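Local coordinates for protein mitochondrial association factor 1 (Toxoplasma gondii, PDB 6BXS) that belongs to a parasite family, built around a macro domain, whose locus is required for manipulating host mitochondria; its own role is less certain, at residues Thr10-Phe13 with Arg19-Ile22. Residues are numbered along the deposited sequence; the frame is centred on the assembly and turned at random.
Sequences TLRF and RNVI
Thr10 faces Ile22 as a non-hydrogen-bonded pair in the antiparallel hairpin of strands 8-13 and 19-24, at the end of this ladder farther from the turn; strand 8-13 is outermost in the macro-domain sheet, and 19-24 joins it to strand 253-256. Thr10 OG1 touches Ile22 CG1 (3.6 Å), while CG2, set anti to the backbone N, reaches diagonally to Asn20 CB. Leu11 and Val21 follow as a hydrogen-bonded pair: Leu11 N donates to Val21 O (3.0 Å), and Val21 N returns a nearly straight bond to Leu11 O (2.9 Å, 175°). On the face of Thr10, Arg12 bends at chi3, leaving its guanidinium nearly parallel to the Asn20 amide (12°). The bond from Arg12 NE to Asn20 OD1 is weak and bent (122°), and Arg12 NH2 and Asn20 ND2, both donors, meet at 3.2 Å without bonding. Phe13 N binds Arg19 O at 2.9 Å, whereas the return bond is weak. Phe13 CD1 packs at 3.7 Å against Val21 CG2; Arg19, on the same side, sends its guanidinium to a salt bridge with Asp249. Backbone bonds thus set the register, a largely apolar face packs against helix 263-276, and the more exposed face carries Arg12, whose charge holds a sulfate in the crystal.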
loop_
_atom_site.group_PDB
_atom_site.type_symbol
_atom_site.label_atom_id
_atom_site.label_comp_id
_atom_site.label_asym_id
_atom_site.label_seq_id
_atom_site.Cartn_x
_atom_site.Cartn_y
_atom_site.Cartn_z
ATOM N N THR A 10 -0.901 7.438 18.677
ATOM C CA THR A 10 0.438 7.752 18.192
ATOM C C THR A 10 1.491 7.287 19.192
ATOM O O THR A 10 1.424 7.620 20.377
ATOM C CB THR A 10 0.600 9.263 17.938
ATOM O OG1 THR A 10 -0.410 9.705 17.022
ATOM C CG2 THR A 10 1.972 9.572 17.357
ATOM N N LEU A 11 2.460 6.515 18.704
ATOM C CA LEU A 11 3.533 5.982 19.536
ATOM C C LEU A 11 4.888 6.185 18.867
ATOM O O LEU A 11 5.026 6.000 17.659
ATOM C CB LEU A 11 3.304 4.495 19.816
ATOM C CG LEU A 11 2.028 4.150 20.588
ATOM C CD1 LEU A 11 1.825 2.645 20.638
ATOM C CD2 LEU A 11 2.068 4.728 21.993
ATOM N N ARG A 12 5.885 6.563 19.664
ATOM C CA ARG A 12 7.227 6.813 19.154
ATOM C C ARG A 12 8.073 5.549 19.215
ATOM O O ARG A 12 8.013 4.801 20.190
ATOM C CB ARG A 12 7.903 7.931 19.945
ATOM C CG ARG A 12 9.302 8.269 19.461
ATOM C CD ARG A 12 9.678 9.689 19.845
ATOM N NE ARG A 12 8.873 10.666 19.114
ATOM C CZ ARG A 12 8.647 11.912 19.516
ATOM N NH1 ARG A 12 9.157 12.357 20.658
ATOM N NH2 ARG A 12 7.900 12.719 18.775
ATOM N N PHE A 13 8.861 5.323 18.168
ATOM C CA PHE A 13 9.659 4.109 18.045
ATOM C C PHE A 13 11.127 4.434 17.828
ATOM O O PHE A 13 11.506 4.978 16.792
ATOM C CB PHE A 13 9.134 3.250 16.895
ATOM C CG PHE A 13 7.792 2.643 17.164
ATOM C CD1 PHE A 13 6.631 3.353 16.911
ATOM C CD2 PHE A 13 7.691 1.362 17.682
ATOM C CE1 PHE A 13 5.394 2.795 17.164
ATOM C CE2 PHE A 13 6.458 0.801 17.934
ATOM C CZ PHE A 13 5.309 1.517 17.677
ATOM N N ARG A 19 10.742 7.771 15.232
ATOM C CA ARG A 19 9.590 8.246 14.474
ATOM C C ARG A 19 8.287 7.951 15.208
ATOM O O ARG A 19 8.166 6.929 15.885
ATOM C CB ARG A 19 9.555 7.598 13.086
ATOM C CG ARG A 19 10.555 8.177 12.102
ATOM C CD ARG A 19 10.601 7.370 10.814
ATOM N NE ARG A 19 11.509 7.961 9.835
ATOM C CZ ARG A 19 12.836 7.927 9.928
ATOM N NH1 ARG A 19 13.420 7.334 10.961
ATOM N NH2 ARG A 19 13.582 8.494 8.991
ATOM N N ASN A 20 7.319 8.853 15.075
ATOM C CA ASN A 20 5.958 8.580 15.518
ATOM C C ASN A 20 5.207 7.772 14.469
ATOM O O ASN A 20 5.216 8.117 13.287
ATOM C CB ASN A 20 5.202 9.881 15.801
ATOM C CG ASN A 20 5.499 10.448 17.176
ATOM O OD1 ASN A 20 5.995 9.750 18.060
ATOM N ND2 ASN A 20 5.175 11.721 17.367
ATOM N N VAL A 21 4.568 6.691 14.907
ATOM C CA VAL A 21 3.701 5.899 14.045
ATOM C C VAL A 21 2.280 5.946 14.587
ATOM O O VAL A 21 2.062 5.823 15.795
ATOM C CB VAL A 21 4.167 4.435 13.948
ATOM C CG1 VAL A 21 3.268 3.651 13.004
ATOM C CG2 VAL A 21 5.613 4.367 13.480
ATOM N N ILE A 22 1.320 6.133 13.689
ATOM C CA ILE A 22 -0.089 6.146 14.062
ATOM C C ILE A 22 -0.702 4.761 13.905
ATOM O O ILE A 22 -0.529 4.109 12.873
ATOM C CB ILE A 22 -0.883 7.151 13.208
ATOM C CG1 ILE A 22 -0.518 8.582 13.605
ATOM C CG2 ILE A 22 -2.390 6.945 13.378
ATOM C CD1 ILE A 22 -0.872 9.613 12.560
#